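Local coordinates for methyltransferase (Streptomyces avermitilis, PDB 3GO4), which probably acts as an S-adenosyl-L-methionine-dependent methyltransferase and binds the demethylated product S-adenosyl-L-homocysteine, at residues A[85-90]-A[108-113]; A[164-169]-A[196-201]. All blocks are in the same frame, centred on the assembly; numbering follows the deposited sequence.

Interaction 1. Residues A[85-90]-A[108-113]; sequences IGTGIP and VVYVDN. With SAH (S-adenosyl-L-homocysteine), chain B.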
loop_
_atom_site.group_PDB
_atom_site.type_symbol
_atom_site.label_atom_id
_atom_site.label_comp_id
_atom_site.label_asym_id
_atom_site.label_seq_id
_atom_site.Cartn_x
_atom_site.Cartn_y
_atom_site.Cartn_z
ATOM N N ILE A 85 1.880 -0.346 -6.217
ATOM C CA ILE A 85 1.717 1.084 -6.458
ATOM C C ILE A 85 1.701 1.807 -5.115
ATOM O O ILE A 85 0.838 1.554 -4.250
ATOM C CB ILE A 85 0.438 1.389 -7.287
ATOM C CG1 ILE A 85 0.309 0.469 -8.494
ATOM C CG2 ILE A 85 0.389 2.894 -7.762
ATOM C CD1 ILE A 85 1.488 0.457 -9.457
ATOM N N GLY A 86 2.639 2.743 -4.969
ATOM C CA GLY A 86 2.841 3.495 -3.735
ATOM C C GLY A 86 3.662 2.612 -2.823
ATOM O O GLY A 86 3.264 2.335 -1.677
ATOM N N THR A 87 4.807 2.178 -3.342
ATOM C CA THR A 87 5.673 1.271 -2.622
ATOM C C THR A 87 6.165 1.803 -1.296
ATOM O O THR A 87 6.288 1.049 -0.351
ATOM C CB THR A 87 6.893 0.841 -3.484
ATOM O OG1 THR A 87 6.397 0.121 -4.622
ATOM C CG2 THR A 87 7.858 -0.098 -2.687
ATOM N N GLY A 88 6.423 3.096 -1.193
ATOM C CA GLY A 88 7.006 3.577 0.068
ATOM C C GLY A 88 8.467 3.222 0.272
ATOM O O GLY A 88 9.118 2.529 -0.547
ATOM N N ILE A 89 8.985 3.770 1.359
ATOM C CA ILE A 89 10.367 3.599 1.719
ATOM C C ILE A 89 10.564 2.139 2.088
ATOM O O ILE A 89 9.748 1.577 2.766
ATOM C CB ILE A 89 10.729 4.533 2.878
ATOM C CG1 ILE A 89 10.784 5.980 2.344
ATOM C CG2 ILE A 89 12.036 4.152 3.527
ATOM C CD1 ILE A 89 10.859 7.027 3.443
ATOM N N PRO A 90 11.659 1.542 1.607
ATOM C CA PRO A 90 11.860 0.134 1.919
ATOM C C PRO A 90 12.009 -0.139 3.401
ATOM O O PRO A 90 12.694 0.599 4.103
ATOM C CB PRO A 90 13.170 -0.204 1.200
ATOM C CG PRO A 90 13.290 0.778 0.157
ATOM C CD PRO A 90 12.705 2.046 0.705
ATOM N N VAL A 108 8.517 -8.840 -9.120
ATOM C CA VAL A 108 7.832 -7.684 -8.529
ATOM C C VAL A 108 8.263 -6.380 -9.176
ATOM O O VAL A 108 9.452 -6.171 -9.404
ATOM C CB VAL A 108 8.205 -7.575 -7.017
ATOM C CG1 VAL A 108 7.572 -6.375 -6.381
ATOM C CG2 VAL A 108 7.808 -8.869 -6.235
ATOM N N VAL A 109 7.303 -5.520 -9.481
ATOM C CA VAL A 109 7.601 -4.164 -9.958
ATOM C C VAL A 109 7.090 -3.253 -8.866
ATOM O O VAL A 109 5.924 -3.349 -8.458
ATOM C CB VAL A 109 6.950 -3.785 -11.297
ATOM C CG1 VAL A 109 7.105 -2.281 -11.554
ATOM C CG2 VAL A 109 7.542 -4.561 -12.406
ATOM N N TYR A 110 7.978 -2.394 -8.373
ATOM C CA TYR A 110 7.692 -1.464 -7.325
ATOM C C TYR A 110 7.556 -0.104 -7.973
ATOM O O TYR A 110 8.254 0.196 -8.940
ATOM C CB TYR A 110 8.824 -1.345 -6.369
ATOM C CG TYR A 110 9.027 -2.510 -5.453
ATOM C CD1 TYR A 110 8.175 -2.713 -4.404
ATOM C CD2 TYR A 110 10.133 -3.309 -5.566
ATOM C CE1 TYR A 110 8.397 -3.743 -3.493
ATOM C CE2 TYR A 110 10.366 -4.342 -4.652
ATOM C CZ TYR A 110 9.507 -4.529 -3.633
ATOM O OH TYR A 110 9.757 -5.532 -2.687
ATOM N N VAL A 111 6.653 0.691 -7.447
ATOM C CA VAL A 111 6.384 2.009 -8.042
ATOM C C VAL A 111 6.087 3.092 -6.993
ATOM O O VAL A 111 5.289 2.868 -6.073
ATOM C CB VAL A 111 5.133 1.881 -8.948
ATOM C CG1 VAL A 111 4.887 3.172 -9.707
ATOM C CG2 VAL A 111 5.228 0.623 -9.926
ATOM N N ASP A 112 6.700 4.284 -7.111
ATOM C CA ASP A 112 6.405 5.344 -6.164
ATOM C C ASP A 112 6.716 6.645 -6.856
ATOM O O ASP A 112 7.458 6.646 -7.846
ATOM C CB ASP A 112 7.209 5.183 -4.854
ATOM C CG ASP A 112 6.479 5.752 -3.626
ATOM O OD1 ASP A 112 6.427 6.958 -3.463
ATOM O OD2 ASP A 112 5.965 4.979 -2.773
ATOM N N ASN A 113 6.091 7.729 -6.404
ATOM C CA ASN A 113 6.417 9.054 -6.935
ATOM C C ASN A 113 7.202 9.933 -5.947
ATOM O O ASN A 113 7.421 11.100 -6.218
ATOM C CB ASN A 113 5.175 9.803 -7.417
ATOM C CG ASN A 113 4.279 10.272 -6.276
ATOM O OD1 ASN A 113 4.456 9.895 -5.120
ATOM N ND2 ASN A 113 3.311 11.113 -6.601
HETATM N N SAH B . 2.394 0.620 0.216
HETATM C CA SAH B . 3.338 0.885 1.381
HETATM C CB SAH B . 3.667 2.373 1.573
HETATM C CG SAH B . 2.453 3.231 1.956
HETATM S SD SAH B . 2.825 4.965 2.104
HETATM C C SAH B . 2.747 0.308 2.650
HETATM O O SAH B . 3.437 -0.137 3.569
HETATM O OXT SAH B . 1.532 0.223 2.780
HETATM C "C5'" SAH B . 2.091 5.775 0.721
HETATM C "C4'" SAH B . 3.054 5.828 -0.450
HETATM O "O4'" SAH B . 2.329 6.158 -1.638
HETATM C "C3'" SAH B . 4.134 6.883 -0.275
HETATM O "O3'" SAH B . 5.391 6.273 -0.488
HETATM C "C2'" SAH B . 3.821 7.919 -1.330
HETATM O "O2'" SAH B . 4.941 8.619 -1.831
HETATM C "C1'" SAH B . 3.143 7.057 -2.389
HETATM N N9 SAH B . 2.285 7.803 -3.305
HETATM C C8 SAH B . 1.390 8.750 -2.970
HETATM N N7 SAH B . 0.759 9.231 -4.061
HETATM C C5 SAH B . 1.265 8.585 -5.119
HETATM C C6 SAH B . 1.026 8.610 -6.566
HETATM N N6 SAH B . 0.092 9.461 -7.042
HETATM N N1 SAH B . 1.756 7.785 -7.350
HETATM C C2 SAH B . 2.662 6.915 -6.826
HETATM N N3 SAH B . 2.939 6.843 -5.504
HETATM C C4 SAH B . 2.267 7.622 -4.626
#

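Interaction 2. Residues A[164-169]-A[196-201]; sequences LTVIAI and LAMSIG. With SAH (S-adenosyl-L-homocysteine), chain B.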
loop_
_atom_site.group_PDB
_atom_site.type_symbol
_atom_site.label_atom_id
_atom_site.label_comp_id
_atom_site.label_asym_id
_atom_site.label_seq_id
_atom_site.Cartn_x
_atom_site.Cartn_y
_atom_site.Cartn_z
ATOM N N LEU A 164 -2.104 -6.900 -8.109
ATOM C CA LEU A 164 -1.970 -5.433 -8.093
ATOM C C LEU A 164 -2.118 -5.044 -6.625
ATOM O O LEU A 164 -3.187 -5.218 -6.026
ATOM C CB LEU A 164 -3.032 -4.785 -8.966
ATOM C CG LEU A 164 -3.093 -3.251 -9.066
ATOM C CD1 LEU A 164 -1.747 -2.657 -9.543
ATOM C CD2 LEU A 164 -4.276 -2.839 -9.929
ATOM N N THR A 165 -1.041 -4.565 -6.026
ATOM C CA THR A 165 -1.060 -4.156 -4.613
ATOM C C THR A 165 -1.092 -2.633 -4.556
ATOM O O THR A 165 -0.184 -1.980 -5.003
ATOM C CB THR A 165 0.133 -4.677 -3.807
ATOM O OG1 THR A 165 1.358 -4.471 -4.528
ATOM C CG2 THR A 165 -0.021 -6.172 -3.494
ATOM N N VAL A 166 -2.142 -2.110 -3.965
ATOM C CA VAL A 166 -2.359 -0.680 -3.864
ATOM C C VAL A 166 -2.639 -0.425 -2.394
ATOM O O VAL A 166 -3.765 -0.318 -1.961
ATOM C CB VAL A 166 -3.498 -0.267 -4.830
ATOM C CG1 VAL A 166 -3.681 1.281 -4.839
ATOM C CG2 VAL A 166 -3.204 -0.775 -6.239
ATOM N N ILE A 167 -1.573 -0.302 -1.621
ATOM C CA ILE A 167 -1.682 -0.290 -0.184
ATOM C C ILE A 167 -1.333 1.015 0.467
ATOM O O ILE A 167 -0.228 1.518 0.310
ATOM C CB ILE A 167 -0.810 -1.434 0.405
ATOM C CG1 ILE A 167 -1.124 -2.739 -0.365
ATOM C CG2 ILE A 167 -0.981 -1.571 1.975
ATOM C CD1 ILE A 167 -0.474 -4.039 0.173
ATOM N N ALA A 168 -2.295 1.536 1.231
ATOM C CA ALA A 168 -2.107 2.745 2.028
ATOM C C ALA A 168 -1.795 3.903 1.149
ATOM O O ALA A 168 -0.949 4.722 1.529
ATOM C CB ALA A 168 -0.979 2.623 2.979
ATOM N N ILE A 169 -2.386 3.917 -0.030
ATOM C CA ILE A 169 -2.151 5.045 -0.961
ATOM C C ILE A 169 -3.411 5.710 -1.449
ATOM O O ILE A 169 -3.419 6.963 -1.636
ATOM C CB ILE A 169 -1.266 4.615 -2.166
ATOM C CG1 ILE A 169 -1.172 5.751 -3.216
ATOM C CG2 ILE A 169 -1.862 3.466 -2.885
ATOM C CD1 ILE A 169 -0.175 5.509 -4.296
ATOM N N LEU A 196 -6.454 -7.974 -6.840
ATOM C CA LEU A 196 -6.311 -6.620 -6.372
ATOM C C LEU A 196 -6.315 -6.691 -4.843
ATOM O O LEU A 196 -7.231 -7.285 -4.253
ATOM C CB LEU A 196 -7.483 -5.803 -6.866
ATOM C CG LEU A 196 -7.606 -4.363 -6.364
ATOM C CD1 LEU A 196 -6.340 -3.556 -6.711
ATOM C CD2 LEU A 196 -8.870 -3.761 -6.955
ATOM N N ALA A 197 -5.276 -6.139 -4.218
ATOM C CA ALA A 197 -5.157 -6.061 -2.743
ATOM C C ALA A 197 -5.005 -4.593 -2.405
ATOM O O ALA A 197 -4.158 -3.925 -2.983
ATOM C CB ALA A 197 -3.986 -6.821 -2.253
HETATM N N MSE A 198 -5.850 -4.093 -1.500
HETATM C CA MSE A 198 -5.848 -2.710 -1.117
HETATM C C MSE A 198 -5.988 -2.499 0.392
HETATM O O MSE A 198 -6.550 -3.380 1.123
HETATM C CB MSE A 198 -7.033 -2.009 -1.774
HETATM C CG MSE A 198 -7.143 -2.216 -3.234
HETATM SE SE MSE A 198 -8.348 -0.839 -3.922
HETATM C CE MSE A 198 -7.386 0.774 -3.436
ATOM N N SER A 199 -5.429 -1.399 0.884
ATOM C CA SER A 199 -5.744 -0.970 2.267
ATOM C C SER A 199 -6.359 0.424 2.090
ATOM O O SER A 199 -5.807 1.272 1.377
ATOM C CB SER A 199 -4.564 -1.000 3.247
ATOM O OG SER A 199 -3.572 -0.050 2.891
ATOM N N ILE A 200 -7.531 0.640 2.690
ATOM C CA ILE A 200 -8.306 1.846 2.404
ATOM C C ILE A 200 -8.610 2.558 3.702
ATOM O O ILE A 200 -9.260 2.020 4.590
ATOM C CB ILE A 200 -9.627 1.521 1.607
ATOM C CG1 ILE A 200 -9.295 0.800 0.290
ATOM C CG2 ILE A 200 -10.428 2.821 1.329
ATOM C CD1 ILE A 200 -10.531 0.177 -0.435
ATOM N N GLY A 201 -8.139 3.799 3.783
ATOM C CA GLY A 201 -8.305 4.626 4.960
ATOM C C GLY A 201 -9.752 5.013 5.234
ATOM O O GLY A 201 -10.523 5.355 4.312
HETATM N N SAH B . 2.394 0.620 0.216
HETATM C CA SAH B . 3.338 0.885 1.381
HETATM C CB SAH B . 3.667 2.373 1.573
HETATM C CG SAH B . 2.453 3.231 1.956
HETATM S SD SAH B . 2.825 4.965 2.104
HETATM C C SAH B . 2.747 0.308 2.650
HETATM O O SAH B . 3.437 -0.137 3.569
HETATM O OXT SAH B . 1.532 0.223 2.780
HETATM C "C5'" SAH B . 2.091 5.775 0.721
HETATM C "C4'" SAH B . 3.054 5.828 -0.450
HETATM O "O4'" SAH B . 2.329 6.158 -1.638
HETATM C "C3'" SAH B . 4.134 6.883 -0.275
HETATM O "O3'" SAH B . 5.391 6.273 -0.488
HETATM C "C2'" SAH B . 3.821 7.919 -1.330
HETATM O "O2'" SAH B . 4.941 8.619 -1.831
HETATM C "C1'" SAH B . 3.143 7.057 -2.389
HETATM N N9 SAH B . 2.285 7.803 -3.305
HETATM C C8 SAH B . 1.390 8.750 -2.970
HETATM N N7 SAH B . 0.759 9.231 -4.061
HETATM C C5 SAH B . 1.265 8.585 -5.119
HETATM C C6 SAH B . 1.026 8.610 -6.566
HETATM N N6 SAH B . 0.092 9.461 -7.042
HETATM N N1 SAH B . 1.756 7.785 -7.350
HETATM C C2 SAH B . 2.662 6.915 -6.826
HETATM N N3 SAH B . 2.939 6.843 -5.504
HETATM C C4 SAH B . 2.267 7.622 -4.626
HETATM O O HOH W 1 -4.668 2.208 -1.012
#

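Interaction 1. Residues A[85-90]-A[108-113]
The backbone oxygen of Val-111 is gripped by two successive amides, Gly-86 N and Thr-87 N, which reach it from opposite faces of its carbonyl plane. Gly-86 N lies 2.9 Å from Val-111 O on a bent path, whereas Thr-87 N points almost straight at it (169°). This double anchor fixes the glycine-rich loop of a Rossmann-like methyltransferase, which follows strand 81-85, to the end of the neighbouring parallel strand 107-112. Thr-87 adds a bond in the reverse direction: its OG1, folded beside its own backbone N (chi1 -63°), accepts a hydrogen bond from Val-111 N at 2.9 Å and is also hydrogen-bonded to OD2 of Asp-84. At the base of the loop, Ile-85 and Val-111 form a parallel bridge, their side chains side by side and CD1 of Ile-85 3.8 Å from CG2 of Val-111.

The carboxylate of Asp-112 joins loop and ligand. OD1 accepts from O2' of the S-adenosyl-L-homocysteine ribose at 2.8 Å, and OD2 accepts from O3' at 2.7 Å; OD2 also accepts from the amide of Gly-88 on its anti side, tilted 30° from the carboxylate plane. Placing an alanine here would probably leave both ribose hydroxyls without their acceptor and Gly-88 N without the group that pins the loop to the strand. The two glycines give the ligand room: a beta carbon on Gly-86 would run into O4', and one on Gly-88 into the ligand's own CB. Gly-86 O accepts from the amino nitrogen N of the ligand at 2.7 Å. Just past the strand, the amide group of Asn-113 lies flat over one face of the adenine, its OD1 3.2 Å from ring atom C4.

Interaction 2. Residues A[164-169]-A[196-201]
As bridge partners on one face of the sheet, with CG anti to the backbone N in both and nearly equal second torsions, Leu-164 and Leu-196 lie side by side and point the same way. CD2 of Leu-164 comes within 3.9 Å of CD1 of Leu-196, and that same CD1 reaches CG2 of Val-166 at 4.2 Å, bridging two residues of the opposing strand. Val-166 and Met-198, a selenomethionine, repeat the alignment two residues further on, as the next pair on this face: the Met-198 chain bends at its third torsion, bringing CE to 4.0 Å from CG1 of Val-166. Helix 179-187 packs on this face through Leu-164, Leu-196 and Met-198, while Met-140 touches Val-166.

The two strands run 6° from parallel and, with that helix, make the right-handed beta-alpha-beta crossover usual in a Rossmann-like sheet. Two straight bonds align them: Ala-197 N donates to Leu-164 O at 2.9 Å (172°), and Val-166 N to Ala-197 O at the same separation. The bond from Ser-199 N to Val-166 O is weak at 3.5 Å, and a water also takes part, donating to Val-166 O and Ser-199 O and accepting from Ile-169 N.

Thr-165, Ala-197, Ile-167 and Ser-199 face the other side of the sheet, where helix 55-75 packs on Ile-167. OG of Ser-199 stands between its backbone N and carbonyl carbon (chi1 66°), close to Ala-168 N in a weak, strongly bent bond, and its stronger partner is OD1 of Asn-62. Ala-168 takes left-handed backbone angles, redirecting the chain; just before it, Ile-167 O accepts from the ligand amino nitrogen N at 2.8 Å.

Overall arrangement
Interactions 1 and 2 lie in the parallel part of one mixed sheet: strand 81-85 lies between 107-112 and 163-167, and 195-201 follows. Their centres are 12 Å apart, and they join where Ile-85 N stands 2.9 Å from Thr-165 O, a probable hydrogen bond, with CG1 of Ile-85 3.9 Å from CD1 of Leu-164. The C-terminal ends of the strands lead to the S-adenosyl-L-homocysteine site. The ligand's amino nitrogen is shared between one backbone oxygen from each contact. At the other end of the ligand, Ile-169 CD1 of interaction 2 lies 3.2 Å from C4 of the S-adenosyl-L-homocysteine adenine, on the face opposite Asn-113 of interaction 1.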